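PDB 5CPG: (R)-specific enoyl-CoA hydratase from Pseudomonas aeruginosa, which catalyses the (R)-specific hydration of trans-2-enoyl-CoA thioesters to (3R)-3-hydroxyacyl-CoA, a reaction of the MaoC-like hydratase 2 family. Local coordinates for residues A9-G14 and T73-P78; S21-R26 and R56-M61; G64-A69 and D97-E102; L103-K108 and N112-A117. One frame throughout, in Å; residues are numbered along the deposited sequence.

Contact 1 of 4, residues A9-G14 and T73-P78; sequences AELEVG and TVLPGP
Leu11 reaches across with both of its methyl groups and gives one to each of two neighbours, Leu75 and Pro76. The closer meeting is methyl to methyl, Leu11 CD2 lying 3.6 Å from Leu75 CD1, and here the two leucines slide past each other in opposite directions. The other branch goes to the proline ring, with Leu11 CD1 3.9 Å from Pro76 CG and 4.2 Å from Pro76 CB, the two side chains crossing at about a right angle. A forked leucine suits this place because its two branches can fill two directions at once. Leu75 answers with a CG that stands opposite its own backbone N (chi1 -178°), which carries the isopropyl end across to Leu11 although the CB bond runs alongside the other segment.

All three residues are buried. They close one end of the hot-dog fold, in which a curved antiparallel sheet wraps round the central helix 62-73: residues 73-78 are the way out of that helix, and residues 9-14 lead into strand 16-22. Leu11 also rests on Val105 and Val114, while Leu75 lies against Leu103 and Met116, all residues of the sheet.

Behind this first shell stands the backbone that sets it up. A cis peptide between Leu75 and Pro76 turns the chain sharply and presents the proline ring to Leu11. Gly77 follows with positive phi, a conformation in which a side chain would be jammed against the preceding carbonyl oxygen. Backbone hydrogen bonds between Pro76 and Ile6, where the proline can only accept, and between Gly77 and Ile71 tie this turn to the N-terminal segment and to the helix.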
# COMPACT_ATOMS: atom_id res chain seq x y z
N ALA A 9 -1.30 18.42 20.01
CA ALA A 9 -0.68 19.47 20.82
C ALA A 9 0.79 19.18 21.11
O ALA A 9 1.60 20.10 21.21
CB ALA A 9 -1.43 19.65 22.11
N GLU A 10 1.15 17.90 21.22
CA GLU A 10 2.53 17.53 21.51
C GLU A 10 3.39 17.45 20.26
O GLU A 10 4.61 17.55 20.33
CB GLU A 10 2.57 16.20 22.27
CG GLU A 10 1.67 16.18 23.49
CD GLU A 10 1.69 14.86 24.24
OE1 GLU A 10 2.64 14.06 24.06
OE2 GLU A 10 0.73 14.64 25.01
N LEU A 11 2.80 17.23 19.10
CA LEU A 11 3.59 17.21 17.87
C LEU A 11 4.28 18.55 17.63
O LEU A 11 3.69 19.58 17.91
CB LEU A 11 2.69 16.90 16.67
CG LEU A 11 2.17 15.48 16.64
CD1 LEU A 11 1.13 15.37 15.53
CD2 LEU A 11 3.34 14.58 16.36
N GLU A 12 5.49 18.52 17.09
CA GLU A 12 6.19 19.74 16.67
C GLU A 12 6.72 19.60 15.29
O GLU A 12 7.17 18.52 14.91
CB GLU A 12 7.37 20.05 17.61
CG GLU A 12 6.95 20.32 19.01
CD GLU A 12 8.14 20.62 19.92
OE1 GLU A 12 9.13 21.21 19.43
OE2 GLU A 12 8.05 20.24 21.11
N VAL A 13 6.72 20.70 14.54
CA VAL A 13 7.34 20.71 13.24
C VAL A 13 8.80 20.29 13.40
O VAL A 13 9.47 20.78 14.31
CB VAL A 13 7.25 22.10 12.59
CG1 VAL A 13 8.07 22.13 11.33
CG2 VAL A 13 5.80 22.46 12.34
N GLY A 14 9.27 19.41 12.52
CA GLY A 14 10.63 18.90 12.60
C GLY A 14 10.82 17.62 13.41
O GLY A 14 11.88 17.00 13.32
N THR A 73 1.32 3.53 13.93
CA THR A 73 1.80 2.90 15.18
C THR A 73 2.91 3.66 15.88
O THR A 73 3.19 3.35 17.06
CB THR A 73 2.28 1.43 14.96
OG1 THR A 73 3.46 1.36 14.15
CG2 THR A 73 1.17 0.59 14.29
N VAL A 74 3.54 4.62 15.20
CA VAL A 74 4.71 5.29 15.80
C VAL A 74 4.47 6.80 15.90
O VAL A 74 4.48 7.32 17.00
CB VAL A 74 6.01 5.04 15.03
CG1 VAL A 74 7.18 5.73 15.73
CG2 VAL A 74 6.30 3.54 14.94
N LEU A 75 4.24 7.48 14.76
CA LEU A 75 4.07 8.94 14.80
C LEU A 75 3.04 9.44 13.77
O LEU A 75 3.28 9.36 12.56
CB LEU A 75 5.42 9.62 14.57
CG LEU A 75 5.47 11.16 14.62
CD1 LEU A 75 5.35 11.63 16.07
CD2 LEU A 75 6.71 11.81 13.93
N PRO A 76 1.92 9.99 14.25
CA PRO A 76 1.55 10.19 15.66
C PRO A 76 1.07 8.95 16.39
O PRO A 76 0.91 8.97 17.60
CB PRO A 76 0.42 11.25 15.60
CG PRO A 76 0.44 11.76 14.19
CD PRO A 76 0.91 10.61 13.37
N GLY A 77 0.78 7.87 15.67
CA GLY A 77 0.39 6.64 16.34
C GLY A 77 -1.10 6.47 16.51
O GLY A 77 -1.90 7.06 15.77
N PRO A 78 -1.51 5.66 17.50
CA PRO A 78 -2.95 5.36 17.63
C PRO A 78 -3.89 6.58 17.69
O PRO A 78 -3.59 7.54 18.38
CB PRO A 78 -3.01 4.56 18.93
CG PRO A 78 -1.72 3.85 18.95
CD PRO A 78 -0.69 4.80 18.37

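Contact 2 of 4, residues S21-R26 and R56-M61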
# COMPACT_ATOMS: atom_id res chain seq x y z
N SER A 21 12.07 -2.32 8.58
CA SER A 21 11.53 -3.61 8.19
C SER A 21 12.50 -4.33 7.26
O SER A 21 13.08 -3.73 6.37
CB SER A 21 10.17 -3.45 7.51
OG SER A 21 9.62 -4.72 7.19
N SER A 22 12.67 -5.63 7.46
CA SER A 22 13.51 -6.37 6.55
C SER A 22 12.65 -6.83 5.38
O SER A 22 11.48 -7.07 5.56
CB SER A 22 14.13 -7.56 7.27
OG SER A 22 13.09 -8.32 7.88
N ILE A 23 13.23 -6.94 4.20
CA ILE A 23 12.50 -7.44 3.03
C ILE A 23 12.80 -8.93 2.80
O ILE A 23 13.74 -9.30 2.11
CB ILE A 23 12.85 -6.65 1.77
CG1 ILE A 23 12.71 -5.15 2.06
CG2 ILE A 23 11.90 -7.05 0.64
CD1 ILE A 23 11.35 -4.77 2.54
N ALA A 24 11.96 -9.76 3.37
CA ALA A 24 12.20 -11.20 3.32
C ALA A 24 11.21 -11.82 2.36
O ALA A 24 10.27 -11.19 1.89
CB ALA A 24 12.05 -11.80 4.74
N GLU A 25 11.41 -13.09 2.07
CA GLU A 25 10.54 -13.79 1.14
C GLU A 25 9.09 -13.69 1.60
O GLU A 25 8.17 -13.56 0.82
CB GLU A 25 10.97 -15.27 1.07
CG GLU A 25 10.07 -16.07 0.14
CD GLU A 25 10.44 -17.53 0.01
OE1 GLU A 25 10.58 -18.18 1.06
OE2 GLU A 25 10.54 -18.01 -1.15
N ARG A 26 8.89 -13.77 2.89
CA ARG A 26 7.55 -13.82 3.43
C ARG A 26 6.83 -12.50 3.21
O ARG A 26 5.62 -12.49 3.00
CB ARG A 26 7.68 -14.14 4.92
CG ARG A 26 6.54 -14.76 5.56
CD ARG A 26 7.00 -15.25 6.90
NE ARG A 26 5.96 -14.94 7.85
CZ ARG A 26 5.01 -15.78 8.22
NH1 ARG A 26 5.00 -17.01 7.74
NH2 ARG A 26 4.08 -15.38 9.07
N ARG A 56 14.40 -12.06 -6.93
CA ARG A 56 13.08 -11.46 -6.77
C ARG A 56 13.17 -10.04 -6.20
O ARG A 56 14.10 -9.69 -5.49
CB ARG A 56 12.21 -12.34 -5.90
CG ARG A 56 11.67 -13.61 -6.60
CD ARG A 56 11.06 -14.55 -5.60
NE ARG A 56 12.09 -15.12 -4.74
CZ ARG A 56 11.84 -16.00 -3.78
NH1 ARG A 56 10.60 -16.39 -3.55
NH2 ARG A 56 12.84 -16.47 -3.04
N ILE A 57 12.18 -9.22 -6.52
CA ILE A 57 12.14 -7.84 -6.00
C ILE A 57 10.78 -7.61 -5.31
O ILE A 57 9.81 -8.30 -5.59
CB ILE A 57 12.36 -6.78 -7.11
CG1 ILE A 57 11.20 -6.76 -8.09
CG2 ILE A 57 13.65 -7.06 -7.89
CD1 ILE A 57 11.31 -5.68 -9.13
N ALA A 58 10.73 -6.59 -4.45
CA ALA A 58 9.51 -6.30 -3.70
C ALA A 58 8.57 -5.50 -4.57
O ALA A 58 9.00 -4.83 -5.51
CB ALA A 58 9.84 -5.51 -2.42
N HIS A 59 7.29 -5.58 -4.26
CA HIS A 59 6.32 -4.68 -4.89
C HIS A 59 6.61 -3.26 -4.47
O HIS A 59 6.86 -2.99 -3.30
CB HIS A 59 4.90 -5.07 -4.47
CG HIS A 59 4.58 -6.53 -4.66
ND1 HIS A 59 5.02 -7.51 -3.80
CD2 HIS A 59 3.79 -7.14 -5.57
CE1 HIS A 59 4.52 -8.68 -4.19
NE2 HIS A 59 3.77 -8.48 -5.26
N GLY A 60 6.55 -2.33 -5.42
CA GLY A 60 6.81 -0.94 -5.06
C GLY A 60 5.93 -0.46 -3.93
O GLY A 60 6.40 0.26 -3.05
N MET A 61 4.66 -0.86 -3.96
CA MET A 61 3.71 -0.37 -2.98
C MET A 61 3.89 -0.97 -1.57
O MET A 61 3.21 -0.55 -0.65
CB MET A 61 2.29 -0.61 -3.49
CG MET A 61 1.14 -0.06 -2.67
SD MET A 61 1.23 1.72 -2.44
CE MET A 61 0.78 2.27 -4.09
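Glu25 and Arg56 are joined by a salt bridge that hangs on a single carboxylate oxygen. Arg56 NH1 donates to Glu25 OE2 at 2.9 Å with an N-H...O angle of 161°, and a weak second bond runs from Arg56 NH2 to the same OE2 at 3.4 Å. The oxygen sits at the edge of the guanidinium and in its plane, using its anti lone pair, while the carboxylate itself stands almost upright against the guanidinium, the planes being 87° apart. This is not the flat, two-oxygen pairing. Glu25 gets there by an extended chain; Arg56 bends at chi3 (-69°) to bring its end group over. Arg56 NH1 has a further acceptor in Leu43 O, which helps fix the guanidinium.

The apolar part is small and more deeply buried: Ile23 CG2 lies 4.0 Å from Ala58 CB. The single methyl of alanine lets the two chains come close beside the branched isoleucine, and Leu28 and Val93 pack on both.

Ala24 is the N-cap of helix 25-35, so Glu25 stands in the first turn, where a negative charge probably interacts favourably with the helix dipole. Asp27 OD2 accepts from Ala24 N, the half of a capping box that an alanine allows.

Further along residues 56-61, His59 stacks on His42 and bonds to Asp37 O. The arrangement thus fastens the start of helix 25-35 to the loop before the central helix, bordering the Asp37 to His42 region, which probably belongs to the hydratase 2 motif, within what is probably the overhang specific to (R)-hydratases.

Contact 3 of 4, residues G64-A69 and D97-E102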
# COMPACT_ATOMS: atom_id res chain seq x y z
N GLY A 64 4.46 1.80 0.63
CA GLY A 64 3.28 2.54 1.09
C GLY A 64 2.69 1.85 2.30
O GLY A 64 2.27 2.48 3.23
N ALA A 65 2.67 0.52 2.27
CA ALA A 65 2.23 -0.21 3.43
C ALA A 65 3.06 0.09 4.69
O ALA A 65 2.51 0.32 5.77
CB ALA A 65 2.25 -1.73 3.12
N LEU A 66 4.38 0.08 4.55
CA LEU A 66 5.26 0.34 5.70
C LEU A 66 5.09 1.76 6.21
O LEU A 66 5.01 1.97 7.40
CB LEU A 66 6.73 0.09 5.28
CG LEU A 66 6.98 -1.38 4.92
CD1 LEU A 66 8.40 -1.52 4.40
CD2 LEU A 66 6.76 -2.26 6.17
N ILE A 67 5.00 2.74 5.30
CA ILE A 67 4.75 4.12 5.67
C ILE A 67 3.46 4.22 6.49
O ILE A 67 3.43 4.89 7.53
CB ILE A 67 4.66 5.03 4.44
CG1 ILE A 67 6.07 5.26 3.89
CG2 ILE A 67 3.99 6.36 4.77
CD1 ILE A 67 6.11 5.88 2.45
N SER A 68 2.40 3.56 6.03
CA SER A 68 1.11 3.71 6.72
C SER A 68 1.19 3.13 8.11
O SER A 68 0.59 3.68 9.04
CB SER A 68 -0.03 3.05 5.94
OG SER A 68 0.10 1.65 5.92
N ALA A 69 1.94 2.04 8.28
CA ALA A 69 2.06 1.43 9.62
C ALA A 69 2.92 2.33 10.54
O ALA A 69 2.65 2.42 11.75
CB ALA A 69 2.64 0.01 9.51
N ASP A 97 16.91 -6.72 0.98
CA ASP A 97 17.17 -5.34 1.40
C ASP A 97 16.57 -5.12 2.78
O ASP A 97 15.77 -5.92 3.23
CB ASP A 97 16.55 -4.35 0.39
CG ASP A 97 17.33 -4.26 -0.89
OD1 ASP A 97 18.44 -4.80 -0.97
OD2 ASP A 97 16.85 -3.63 -1.86
N ASP A 98 16.96 -4.03 3.47
CA ASP A 98 16.33 -3.64 4.74
C ASP A 98 15.89 -2.21 4.56
O ASP A 98 16.67 -1.41 4.09
CB ASP A 98 17.28 -3.72 5.93
CG ASP A 98 17.53 -5.14 6.38
OD1 ASP A 98 16.65 -5.71 7.07
OD2 ASP A 98 18.63 -5.65 6.10
N LEU A 99 14.67 -1.90 4.94
CA LEU A 99 14.18 -0.54 4.71
C LEU A 99 13.99 0.19 6.02
O LEU A 99 13.61 -0.37 7.03
CB LEU A 99 12.84 -0.57 3.94
CG LEU A 99 12.90 -1.26 2.61
CD1 LEU A 99 11.51 -1.16 1.95
CD2 LEU A 99 13.96 -0.63 1.72
N LYS A 100 14.23 1.50 5.97
CA LYS A 100 13.94 2.38 7.08
C LYS A 100 12.99 3.47 6.63
O LYS A 100 13.33 4.21 5.68
CB LYS A 100 15.24 2.99 7.62
CG LYS A 100 15.02 4.05 8.69
CD LYS A 100 16.34 4.68 9.09
CE LYS A 100 17.11 5.13 7.83
NZ LYS A 100 18.45 5.77 8.11
N VAL A 101 11.81 3.51 7.22
CA VAL A 101 10.88 4.61 7.02
C VAL A 101 11.26 5.74 7.95
O VAL A 101 11.46 5.53 9.16
CB VAL A 101 9.42 4.20 7.29
CG1 VAL A 101 8.53 5.42 7.25
CG2 VAL A 101 8.97 3.13 6.29
N GLU A 102 11.42 6.92 7.37
CA GLU A 102 11.64 8.12 8.17
C GLU A 102 10.43 9.04 8.04
O GLU A 102 10.07 9.41 6.93
CB GLU A 102 12.90 8.85 7.73
CG GLU A 102 13.14 10.07 8.65
CD GLU A 102 14.19 11.06 8.16
OE1 GLU A 102 14.15 11.50 6.99
OE2 GLU A 102 15.06 11.41 8.99
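Leu66 and Ile67 of the central helix meet Leu99 and Val101 of strand 98-109, the helix-on-sheet core that defines the hot-dog fold: the sheet is the bun and helix 62-73 the sausage. The local axes make an angle of 48° and pass 8.9 Å apart.

Leu66 and Leu99 approach at about a right angle, their ends meeting as CD1 on CD1 at 4.0 Å. Val101 sits nearer the helix surface. Its two methyls part to serve two residues: CG2 lies 3.9 Å from Leu66 CB, while CG1 is 4.2 Å from Ile67 CG1, again with the side chains crossed at about a right angle. With chi1 at 172°, Val101 holds CG2 beside its own backbone N, and this methyl also comes within 4.1 Å of Ile67 N. A compact branched valine suits the closest approach of helix and strand, whereas the longer leucines span the wider part.

Leu99 and Val101 turn the same way, toward the helix; Lys100 between them points away from it, as expected of a strand with one buried face. Val120 of the next strand packs on Leu99, Val101 and Ile67. On the helix, Ala65 touches Phe31 of the second subunit and Leu66 its Ser35, so the same helix also faces the dimer partner. Ser68 is buried, and its hydroxyl is satisfied by turning back onto the helix, OG donating to Ala65 O at 2.8 Å from the same face of that carbonyl as Ala69 N.

Contact 4 of 4, residues L103-K108 and N112-A117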
# COMPACT_ATOMS: atom_id res chain seq x y z
N LEU A 103 9.84 9.39 9.16
CA LEU A 103 8.70 10.32 9.17
C LEU A 103 9.21 11.64 9.67
O LEU A 103 10.03 11.68 10.58
CB LEU A 103 7.57 9.84 10.08
CG LEU A 103 6.98 8.46 9.76
CD1 LEU A 103 5.87 8.17 10.75
CD2 LEU A 103 6.48 8.47 8.30
N GLU A 104 8.68 12.74 9.15
CA GLU A 104 9.02 14.03 9.74
C GLU A 104 7.81 14.96 9.70
O GLU A 104 7.19 15.10 8.66
CB GLU A 104 10.15 14.69 8.96
CG GLU A 104 10.60 16.02 9.63
CD GLU A 104 11.67 16.76 8.81
OE1 GLU A 104 12.31 16.13 7.93
OE2 GLU A 104 11.85 17.98 9.04
N VAL A 105 7.49 15.62 10.82
CA VAL A 105 6.37 16.56 10.83
C VAL A 105 6.74 17.83 10.04
O VAL A 105 7.73 18.50 10.37
CB VAL A 105 5.94 16.95 12.25
CG1 VAL A 105 4.85 18.04 12.16
CG2 VAL A 105 5.48 15.72 13.08
N LEU A 106 6.01 18.14 8.96
CA LEU A 106 6.37 19.28 8.10
C LEU A 106 5.57 20.52 8.49
O LEU A 106 6.10 21.63 8.53
CB LEU A 106 6.14 18.98 6.61
CG LEU A 106 6.98 17.93 5.90
CD1 LEU A 106 6.54 17.79 4.49
CD2 LEU A 106 8.51 18.32 5.95
N GLU A 107 4.29 20.32 8.77
CA GLU A 107 3.36 21.42 9.05
C GLU A 107 2.27 20.96 9.99
O GLU A 107 1.79 19.84 9.84
CB GLU A 107 2.70 21.92 7.75
CG GLU A 107 3.67 22.32 6.64
CD GLU A 107 3.00 22.56 5.30
OE1 GLU A 107 1.91 23.17 5.26
OE2 GLU A 107 3.58 22.15 4.28
N LYS A 108 1.88 21.81 10.93
CA LYS A 108 0.65 21.62 11.69
C LYS A 108 -0.40 22.58 11.15
O LYS A 108 -0.14 23.77 10.98
CB LYS A 108 0.89 21.83 13.16
CG LYS A 108 1.76 20.69 13.75
CD LYS A 108 2.17 20.94 15.20
CE LYS A 108 0.97 21.08 16.12
NZ LYS A 108 1.40 21.16 17.55
N ASN A 112 -6.73 19.94 13.33
CA ASN A 112 -5.83 18.92 13.86
C ASN A 112 -5.04 18.20 12.77
O ASN A 112 -4.55 17.09 12.98
CB ASN A 112 -6.61 17.89 14.68
CG ASN A 112 -6.80 18.31 16.10
OD1 ASN A 112 -6.31 19.36 16.51
ND2 ASN A 112 -7.52 17.49 16.86
N ARG A 113 -4.86 18.86 11.65
CA ARG A 113 -4.25 18.22 10.51
C ARG A 113 -2.76 18.41 10.50
O ARG A 113 -2.24 19.41 11.01
CB ARG A 113 -4.88 18.72 9.22
CG ARG A 113 -6.27 18.11 9.00
CD ARG A 113 -7.09 18.88 7.95
NE ARG A 113 -6.40 19.11 6.70
CZ ARG A 113 -5.93 20.31 6.31
NH1 ARG A 113 -5.32 20.46 5.13
NH2 ARG A 113 -6.06 21.37 7.10
N VAL A 114 -2.06 17.42 9.93
CA VAL A 114 -0.60 17.44 9.89
C VAL A 114 -0.15 16.98 8.53
O VAL A 114 -0.77 16.09 7.94
CB VAL A 114 -0.02 16.53 10.99
CG1 VAL A 114 1.49 16.42 10.90
CG2 VAL A 114 -0.40 17.03 12.38
N ARG A 115 0.86 17.66 7.97
CA ARG A 115 1.55 17.21 6.78
C ARG A 115 2.86 16.56 7.22
O ARG A 115 3.63 17.16 7.97
CB ARG A 115 1.79 18.39 5.81
CG ARG A 115 2.59 18.06 4.60
CD ARG A 115 2.57 19.16 3.53
NE ARG A 115 1.24 19.26 2.94
CZ ARG A 115 0.41 20.28 3.13
NH1 ARG A 115 -0.79 20.26 2.56
NH2 ARG A 115 0.79 21.31 3.88
N MET A 116 3.07 15.31 6.81
CA MET A 116 4.16 14.47 7.31
C MET A 116 5.00 14.08 6.14
O MET A 116 4.46 13.58 5.13
CB MET A 116 3.60 13.22 8.02
CG MET A 116 4.65 12.38 8.70
SD MET A 116 5.03 12.96 10.37
CE MET A 116 3.36 13.07 10.97
N ALA A 117 6.31 14.33 6.21
CA ALA A 117 7.17 13.81 5.16
C ALA A 117 7.31 12.30 5.39
O ALA A 117 7.37 11.88 6.54
CB ALA A 117 8.54 14.48 5.19
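A classic beta bulge marks this hairpin of strands 98-109 and 113-121: Leu106 and Glu107 together face Arg115. Arg115 O takes Leu106 N at 2.8 Å and, weakly, Glu107 N at 3.3 Å, while Arg115 N returns a bond to Glu107 O at 3.0 Å. Leu106 pays for the extra residue with a psi of -41°, far from extended. On the Glu104 side of the bulge the pairing is regular, Glu104 and Ala117 exchanging two backbone bonds of which Ala117 N to Glu104 O is 2.7 Å.

The hairpin is part of the curved sheet of the hot-dog fold, and a bulge of this kind accentuates strand twist. Val105, Val114 and Met116 make one face largely apolar, with Lys108 at its end, where its ammonium bonds to Tyr8 O and Leu11 O. Val105 CG1 meets Val114 CG1 at 3.9 Å, crossing it at about a right angle, and Val105 CG2 lies equally close to Met116 SD. The flexible methionine, bent at chi2 and chi3, folds its sulfur back over the neighbouring strand, where it also lies 4.0 Å from Leu103 CB.

On the other face Ala117 is small enough for Leu106 to lie over it, CG 3.9 Å from Ala117 CB. Beside them Glu107 and Arg115 run side by side in the same direction and form a salt bridge, although modelled so close that the exact pose is doubtful. Glu104 pairs with Arg119 instead, and Arg115 NE bonds to a glycerol, probably from the crystallisation liquor.

Overall arrangement
Strand 98-109 links most of the set: contact 3 uses its first part and contact 4 its continuation, while the neighbouring strand 16-22 leads into contact 2. Contacts 1 and 4 lie together at one end of the fold, centres 8 Å apart, joined by hydrogen bonds from Gly14 N to Val105 O and from Lys108 NZ to Leu11 O. Contact 2 is at the far end, 27 Å from either centre. Contact 3 lies between, about 3 Å from the centre of the chain (centre to centre). Along the sequence, contact 2 is nested within contact 1, whose segments alternate with those of contact 3; contact 4 comes last. The central helix 62-73 is thus packed at its middle, with the loops entering and leaving it held by contacts 2 and 1.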